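Local structure of antigen MTB48, Mycobacterial protein (Mycobacterium smegmatis, 4WJ1) at residues Gly31-Pro36 against Lys48-Ala53; Ala72-Ala77 against Glu182-Ala187; Ala89-Arg94 against Pro102-Glu107. The protein is exported through the ESX-1 type VII secretion system and probably takes part in DNA conjugation, at least in the recipient strain. All coordinates share one frame; numbering follows the deposited sequence.

In the fold
All three contacts use helix 40-96, which spans much of this elongated, all-helical PE-PPE part of the protein, and each sets one stretch of it against a loop. Contact 1, partly buried and nearest the centre of the chain, joins the helix to the loop that precedes it, by a selenium set against a carboxylate and a methyl with little surface covered. Contact 2 is buried and apolar: a tryptophan of the PPE domain lies on the same helix, the centre of this contact about 41 Å from that of contact 1. Contact 3, centred 23 Å from contact 2, lies within the loop that contact 2 closes. It is a surface contact, where charged side chains meet prolines.

Contact 1 of 3, residues Gly31-Pro36 against Lys48-Ala53; sequences GDATKP and KLMASA
This is a small, partly buried loop-to-helix contact within the PE domain, where Asp32 and Ala33, on the way into helix 40-96, come over Met50, a selenomethionine in this model, on that helix's third turn. Selenium is the point of contact: SE of Met50 is 3.6 Å from Asp32 OD1, and 4.3 Å from the methyl CB of Ala33. With CG of Met50 beside the backbone N (chi1 -67°) and further bends at the next two torsions, the side chain curls back, which sets CE as near to Ala33 CB as SE is, also about 4.3 Å. The PE domain is a helical hairpin, helix 12-22 joined to helix 40-96, that packs on the PPE helices. Residues 31-36 belong to its connection, and Phe159 of helix 154-178 touches both Ala33 and Met50, which brings the PPE side into the same spot. Asp32 is exposed, and its carboxylate folds back on its own backbone. Its OD1 accepts the N-H of Ala33 at 2.8 Å from N to OD1, the bond bent at 145° and meeting the carboxylate from above, 40° out of its plane. One oxygen therefore takes a backbone hydrogen bond and rests on the selenium as well. The carbonyl of Ala33 is held from the helix, by the hydroxyl of Tyr46, and Thr34 N bonds to Ser155 OG.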
loop_
_atom_site.group_PDB
_atom_site.type_symbol
_atom_site.label_atom_id
_atom_site.label_comp_id
_atom_site.label_asym_id
_atom_site.label_seq_id
_atom_site.Cartn_x
_atom_site.Cartn_y
_atom_site.Cartn_z
ATOM N N GLY A 31 -5.015 1.984 10.033
ATOM C CA GLY A 31 -6.260 1.422 10.497
ATOM C C GLY A 31 -7.358 1.601 9.470
ATOM O O GLY A 31 -7.121 1.939 8.325
ATOM N N ASP A 32 -8.586 1.374 9.897
ATOM C CA ASP A 32 -9.731 1.504 9.028
ATOM C C ASP A 32 -10.329 2.920 9.229
ATOM O O ASP A 32 -9.744 3.758 9.919
ATOM C CB ASP A 32 -10.724 0.390 9.359
ATOM C CG ASP A 32 -11.636 0.055 8.218
ATOM O OD1 ASP A 32 -11.671 0.808 7.218
ATOM O OD2 ASP A 32 -12.341 -0.967 8.341
ATOM N N ALA A 33 -11.483 3.183 8.630
ATOM C CA ALA A 33 -12.119 4.485 8.723
ATOM C C ALA A 33 -13.612 4.317 8.536
ATOM O O ALA A 33 -14.038 3.306 7.977
ATOM C CB ALA A 33 -11.562 5.426 7.675
ATOM N N THR A 34 -14.402 5.296 8.997
ATOM C CA THR A 34 -15.827 5.314 8.693
ATOM C C THR A 34 -16.234 6.555 7.871
ATOM O O THR A 34 -15.538 7.571 7.893
ATOM C CB THR A 34 -16.655 5.246 9.976
ATOM O OG1 THR A 34 -16.342 6.361 10.810
ATOM C CG2 THR A 34 -16.342 3.977 10.726
ATOM N N LYS A 35 -17.331 6.430 7.114
ATOM C CA LYS A 35 -17.993 7.535 6.387
ATOM C C LYS A 35 -18.357 8.707 7.283
ATOM O O LYS A 35 -18.849 8.490 8.379
ATOM C CB LYS A 35 -19.311 7.068 5.758
ATOM C CG LYS A 35 -19.196 6.272 4.528
ATOM C CD LYS A 35 -20.293 5.230 4.480
ATOM C CE LYS A 35 -21.636 5.872 4.572
ATOM N NZ LYS A 35 -22.701 4.876 4.269
ATOM N N PRO A 36 -18.193 9.944 6.793
ATOM C CA PRO A 36 -18.608 11.142 7.539
ATOM C C PRO A 36 -20.122 11.270 7.609
ATOM O O PRO A 36 -20.637 11.785 8.586
ATOM C CB PRO A 36 -18.009 12.304 6.737
ATOM C CG PRO A 36 -17.128 11.685 5.699
ATOM C CD PRO A 36 -17.537 10.272 5.516
ATOM N N LYS A 48 -14.642 3.900 -2.539
ATOM C CA LYS A 48 -13.487 3.907 -3.444
ATOM C C LYS A 48 -12.195 3.947 -2.649
ATOM O O LYS A 48 -11.304 3.128 -2.865
ATOM C CB LYS A 48 -13.550 5.095 -4.411
ATOM C CG LYS A 48 -14.672 4.962 -5.428
ATOM C CD LYS A 48 -14.636 6.026 -6.506
ATOM C CE LYS A 48 -15.779 5.806 -7.494
ATOM N NZ LYS A 48 -15.749 6.767 -8.627
ATOM N N LEU A 49 -12.094 4.889 -1.716
ATOM C CA LEU A 49 -10.896 4.997 -0.905
ATOM C C LEU A 49 -10.648 3.728 -0.109
ATOM O O LEU A 49 -9.508 3.308 0.039
ATOM C CB LEU A 49 -10.979 6.185 0.039
ATOM C CG LEU A 49 -10.904 7.538 -0.653
ATOM C CD1 LEU A 49 -11.278 8.660 0.326
ATOM C CD2 LEU A 49 -9.522 7.762 -1.226
HETATM N N MSE A 50 -11.709 3.117 0.407
HETATM C CA MSE A 50 -11.547 1.888 1.168
HETATM C C MSE A 50 -11.037 0.774 0.247
HETATM O O MSE A 50 -10.232 -0.065 0.649
HETATM C CB MSE A 50 -12.864 1.473 1.829
HETATM C CG MSE A 50 -13.367 2.407 2.920
HETATM SE SE MSE A 50 -12.023 2.919 4.263
HETATM C CE MSE A 50 -11.555 4.641 3.464
ATOM N N ALA A 51 -11.510 0.774 -0.990
ATOM C CA ALA A 51 -11.144 -0.275 -1.931
ATOM C C ALA A 51 -9.663 -0.150 -2.287
ATOM O O ALA A 51 -8.944 -1.138 -2.336
ATOM C CB ALA A 51 -12.008 -0.211 -3.177
ATOM N N SER A 52 -9.214 1.078 -2.508
ATOM C CA SER A 52 -7.808 1.335 -2.738
ATOM C C SER A 52 -6.966 0.906 -1.541
ATOM O O SER A 52 -5.943 0.257 -1.713
ATOM C CB SER A 52 -7.583 2.813 -3.045
ATOM O OG SER A 52 -8.108 3.138 -4.330
ATOM N N ALA A 53 -7.403 1.257 -0.333
ATOM C CA ALA A 53 -6.669 0.898 0.871
ATOM C C ALA A 53 -6.529 -0.619 0.977
ATOM O O ALA A 53 -5.460 -1.129 1.293
ATOM C CB ALA A 53 -7.359 1.454 2.119
#

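Contact 2 of 3, residues Ala72-Ala77 against Glu182-Ala187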
loop_
_atom_site.group_PDB
_atom_site.type_symbol
_atom_site.label_atom_id
_atom_site.label_comp_id
_atom_site.label_asym_id
_atom_site.label_seq_id
_atom_site.Cartn_x
_atom_site.Cartn_y
_atom_site.Cartn_z
ATOM N N ALA A 72 14.902 -16.782 1.416
ATOM C CA ALA A 72 14.996 -18.214 1.259
ATOM C C ALA A 72 15.992 -18.549 0.151
ATOM O O ALA A 72 16.751 -19.510 0.257
ATOM C CB ALA A 72 13.629 -18.802 0.962
ATOM N N ALA A 73 15.987 -17.738 -0.898
ATOM C CA ALA A 73 16.893 -17.921 -2.020
ATOM C C ALA A 73 18.323 -17.729 -1.546
ATOM O O ALA A 73 19.214 -18.496 -1.902
ATOM C CB ALA A 73 16.558 -16.958 -3.127
ATOM N N ILE A 74 18.524 -16.713 -0.714
ATOM C CA ILE A 74 19.835 -16.441 -0.145
ATOM C C ILE A 74 20.278 -17.621 0.706
ATOM O O ILE A 74 21.409 -18.084 0.595
ATOM C CB ILE A 74 19.823 -15.146 0.681
ATOM C CG1 ILE A 74 19.846 -13.937 -0.254
ATOM C CG2 ILE A 74 21.004 -15.072 1.599
ATOM C CD1 ILE A 74 19.462 -12.624 0.435
ATOM N N ARG A 75 19.372 -18.145 1.527
ATOM C CA ARG A 75 19.719 -19.300 2.346
ATOM C C ARG A 75 19.972 -20.552 1.515
ATOM O O ARG A 75 20.741 -21.422 1.925
ATOM C CB ARG A 75 18.629 -19.575 3.369
ATOM C CG ARG A 75 18.470 -18.423 4.341
ATOM C CD ARG A 75 17.896 -18.861 5.644
ATOM N NE ARG A 75 18.000 -17.771 6.592
ATOM C CZ ARG A 75 17.017 -16.921 6.857
ATOM N NH1 ARG A 75 15.838 -17.052 6.255
ATOM N NH2 ARG A 75 17.216 -15.948 7.730
ATOM N N ALA A 76 19.334 -20.654 0.355
ATOM C CA ALA A 76 19.550 -21.823 -0.493
ATOM C C ALA A 76 20.954 -21.726 -1.087
ATOM O O ALA A 76 21.699 -22.701 -1.131
ATOM C CB ALA A 76 18.496 -21.915 -1.569
ATOM N N ALA A 77 21.317 -20.524 -1.515
ATOM C CA ALA A 77 22.669 -20.245 -1.965
ATOM C C ALA A 77 23.680 -20.610 -0.885
ATOM O O ALA A 77 24.623 -21.356 -1.131
ATOM C CB ALA A 77 22.805 -18.780 -2.347
ATOM N N GLU A 182 27.341 -8.582 2.403
ATOM C CA GLU A 182 28.775 -8.349 2.492
ATOM C C GLU A 182 29.575 -9.586 2.085
ATOM O O GLU A 182 29.194 -10.716 2.392
ATOM C CB GLU A 182 29.153 -7.922 3.911
ATOM C CG GLU A 182 28.485 -6.622 4.384
ATOM C CD GLU A 182 28.978 -5.374 3.645
ATOM O OE1 GLU A 182 30.057 -5.419 3.010
ATOM O OE2 GLU A 182 28.279 -4.340 3.706
ATOM N N GLY A 183 30.683 -9.365 1.390
ATOM C CA GLY A 183 31.563 -10.452 0.989
ATOM C C GLY A 183 30.976 -11.434 -0.011
ATOM O O GLY A 183 31.531 -12.509 -0.241
ATOM N N TRP A 184 29.848 -11.082 -0.610
ATOM C CA TRP A 184 29.260 -11.942 -1.620
ATOM C C TRP A 184 29.536 -11.355 -3.002
ATOM O O TRP A 184 29.272 -10.182 -3.262
ATOM C CB TRP A 184 27.761 -12.106 -1.382
ATOM C CG TRP A 184 27.144 -13.221 -2.170
ATOM C CD1 TRP A 184 27.801 -14.225 -2.839
ATOM C CD2 TRP A 184 25.745 -13.445 -2.387
ATOM N NE1 TRP A 184 26.890 -15.060 -3.454
ATOM C CE2 TRP A 184 25.624 -14.601 -3.197
ATOM C CE3 TRP A 184 24.586 -12.781 -1.985
ATOM C CZ2 TRP A 184 24.386 -15.110 -3.597
ATOM C CZ3 TRP A 184 23.358 -13.288 -2.381
ATOM C CH2 TRP A 184 23.269 -14.442 -3.184
ATOM N N ALA A 185 30.102 -12.168 -3.879
ATOM C CA ALA A 185 30.408 -11.712 -5.225
ATOM C C ALA A 185 30.202 -12.843 -6.207
ATOM O O ALA A 185 30.251 -14.021 -5.845
ATOM C CB ALA A 185 31.827 -11.188 -5.310
ATOM N N GLY A 186 29.968 -12.475 -7.457
ATOM C CA GLY A 186 29.822 -13.455 -8.510
ATOM C C GLY A 186 28.445 -13.321 -9.104
ATOM O O GLY A 186 27.707 -12.399 -8.770
ATOM N N ALA A 187 28.103 -14.252 -9.981
ATOM C CA ALA A 187 26.867 -14.180 -10.742
ATOM C C ALA A 187 25.663 -14.163 -9.826
ATOM O O ALA A 187 24.791 -13.318 -9.970
ATOM C CB ALA A 187 26.770 -15.349 -11.713
#
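Trp184 opens the Trp-x-Gly motif of the PPE domain, here Trp184-Ala185-Gly186, and its indole lies against Ile74 and Ala77 of the PE helix 40-96. Its CG stands anti to the backbone N (chi1 -166°), and the small second torsion of 14° brings the six-membered part of the ring up to the helix. Two ring carbons then do the touching, each on a different helix residue three apart, about one turn. CZ3 is 4.2 Å from Ile74 CG1. That carbon is presented because Ile74 turns it beside its own backbone N, with chi1 at -77°, so the ring meets the inner methylene of the branched chain. The approach is oblique at both residues. Glycines sit on both sides of the tryptophan: Gly183, just before it, has a positive phi, and Gly186 closes the motif at the N-cap of helix 187-230, its own positive phi a conformation that suits glycine. Nothing polar links the two segments, yet the indole N-H is satisfied elsewhere, since NE1 bonds to OH of Tyr81, whose ring also meets Trp184. Tyr81 begins a Tyr-x-x-x-Asp/Glu sequence, and the pairing is consistent with the composite export signal of type VII substrates. Cys192 and Leu15 add to the packing around the indole. On the Ala77 side the ring carbon CZ2 makes the contact, 4.2 Å from CB of Ala77.

Contact 3 of 3, residues Ala89-Arg94 against Pro102-Glu107; sequences AAELSR and PPPAAE
Arg94 and Glu91, near the end of helix 40-96, rest against a run of prolines in polyproline II conformation, Pro102 to Pro104, where the chain comes back after the helix. The tight part is around Arg94. Its chain runs extended from CG to NE although chi1, at 103°, is away from a staggered position, and this carries the guanidinium over the Pro103 ring. NH2 sits above the ring, 3.2 Å from CD and 3.3 Å from CB of Pro103, with the ring N equally near but, having no hydrogen to share, making no bond. The carbonyl carbon of Pro102 lies over one face of the guanidinium, and Pro104 CD comes to its edge. Glu91 completes the packed side. Its CG is anti to the backbone N (chi1 171°) and the chain then bends at chi2, which turns the carboxylate to the loop, with OE1 3.3 Å from Pro104 CD. The same oxygen forms a salt bridge with Arg94 one turn on, NE to OE1 3.4 Å, and so touches both the arginine and the proline. The other side is loose. Beyond Pro104 the loop turns off the helix; Ala105, Ala106 and Glu107 are exposed and touch crystal neighbours, as do Pro103 and Pro104. The second carboxylate oxygen, OE2 of Glu91, comes no nearer to the prolines than 4.2 Å, to Pro103 CB.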
loop_
_atom_site.group_PDB
_atom_site.type_symbol
_atom_site.label_atom_id
_atom_site.label_comp_id
_atom_site.label_asym_id
_atom_site.label_seq_id
_atom_site.Cartn_x
_atom_site.Cartn_y
_atom_site.Cartn_z
ATOM N N ALA A 89 37.388 -28.589 1.167
ATOM C CA ALA A 89 38.161 -29.044 2.317
ATOM C C ALA A 89 38.504 -30.514 2.179
ATOM O O ALA A 89 39.617 -30.928 2.486
ATOM C CB ALA A 89 37.407 -28.804 3.603
ATOM N N ALA A 90 37.534 -31.299 1.731
ATOM C CA ALA A 90 37.743 -32.716 1.492
ATOM C C ALA A 90 38.772 -32.913 0.386
ATOM O O ALA A 90 39.671 -33.754 0.492
ATOM C CB ALA A 90 36.439 -33.387 1.130
ATOM N N GLU A 91 38.644 -32.117 -0.669
ATOM C CA GLU A 91 39.565 -32.188 -1.796
ATOM C C GLU A 91 40.977 -31.816 -1.362
ATOM O O GLU A 91 41.953 -32.457 -1.756
ATOM C CB GLU A 91 39.077 -31.286 -2.941
ATOM C CG GLU A 91 40.059 -31.109 -4.084
ATOM C CD GLU A 91 40.513 -32.428 -4.720
ATOM O OE1 GLU A 91 39.770 -33.436 -4.630
ATOM O OE2 GLU A 91 41.620 -32.449 -5.310
ATOM N N LEU A 92 41.094 -30.794 -0.532
ATOM C CA LEU A 92 42.399 -30.400 -0.047
ATOM C C LEU A 92 42.999 -31.476 0.863
ATOM O O LEU A 92 44.215 -31.662 0.900
ATOM C CB LEU A 92 42.312 -29.069 0.683
ATOM C CG LEU A 92 43.598 -28.610 1.369
ATOM C CD1 LEU A 92 44.723 -28.431 0.368
ATOM C CD2 LEU A 92 43.351 -27.334 2.146
ATOM N N SER A 93 42.151 -32.193 1.592
ATOM C CA SER A 93 42.651 -33.225 2.499
ATOM C C SER A 93 43.133 -34.443 1.751
ATOM O O SER A 93 44.165 -35.009 2.077
ATOM C CB SER A 93 41.587 -33.640 3.500
ATOM O OG SER A 93 41.742 -32.913 4.696
ATOM N N ARG A 94 42.375 -34.858 0.752
ATOM C CA ARG A 94 42.753 -36.028 -0.004
ATOM C C ARG A 94 44.027 -35.733 -0.796
ATOM O O ARG A 94 44.832 -36.629 -1.031
ATOM C CB ARG A 94 41.614 -36.465 -0.921
ATOM C CG ARG A 94 41.873 -36.078 -2.336
ATOM C CD ARG A 94 41.063 -36.812 -3.361
ATOM N NE ARG A 94 41.524 -36.372 -4.669
ATOM C CZ ARG A 94 42.741 -36.630 -5.148
ATOM N NH1 ARG A 94 43.609 -37.357 -4.448
ATOM N NH2 ARG A 94 43.090 -36.184 -6.344
ATOM N N PRO A 102 41.127 -40.851 -7.465
ATOM C CA PRO A 102 41.015 -39.852 -8.529
ATOM C C PRO A 102 40.319 -38.600 -7.990
ATOM O O PRO A 102 39.385 -38.720 -7.178
ATOM C CB PRO A 102 40.175 -40.558 -9.596
ATOM C CG PRO A 102 39.428 -41.625 -8.851
ATOM C CD PRO A 102 40.335 -42.063 -7.740
ATOM N N PRO A 103 40.811 -37.410 -8.377
ATOM C CA PRO A 103 40.107 -36.197 -7.944
ATOM C C PRO A 103 38.707 -36.221 -8.525
ATOM O O PRO A 103 38.545 -36.620 -9.674
ATOM C CB PRO A 103 40.944 -35.047 -8.532
ATOM C CG PRO A 103 41.870 -35.686 -9.559
ATOM C CD PRO A 103 42.019 -37.130 -9.180
ATOM N N PRO A 104 37.689 -35.830 -7.743
ATOM C CA PRO A 104 36.337 -35.905 -8.317
ATOM C C PRO A 104 36.134 -34.882 -9.440
ATOM O O PRO A 104 36.841 -33.871 -9.489
ATOM C CB PRO A 104 35.427 -35.599 -7.117
ATOM C CG PRO A 104 36.278 -34.751 -6.217
ATOM C CD PRO A 104 37.683 -35.272 -6.377
ATOM N N ALA A 105 35.203 -35.148 -10.346
ATOM C CA ALA A 105 34.913 -34.197 -11.409
ATOM C C ALA A 105 34.332 -32.914 -10.813
ATOM O O ALA A 105 33.604 -32.955 -9.817
ATOM C CB ALA A 105 33.953 -34.799 -12.419
ATOM N N ALA A 106 34.672 -31.774 -11.407
ATOM C CA ALA A 106 34.092 -30.501 -10.999
ATOM C C ALA A 106 32.698 -30.388 -11.591
ATOM O O ALA A 106 32.516 -30.495 -12.803
ATOM C CB ALA A 106 34.966 -29.335 -11.442
ATOM N N GLU A 107 31.707 -30.216 -10.729
ATOM C CA GLU A 107 30.338 -30.047 -11.183
ATOM C C GLU A 107 29.755 -28.819 -10.528
ATOM O O GLU A 107 29.658 -28.751 -9.306
ATOM C CB GLU A 107 29.500 -31.281 -10.860
ATOM C CG GLU A 107 28.121 -31.301 -11.502
ATOM C CD GLU A 107 27.511 -32.699 -11.506
ATOM O OE1 GLU A 107 28.271 -33.680 -11.683
ATOM O OE2 GLU A 107 26.278 -32.823 -11.326
#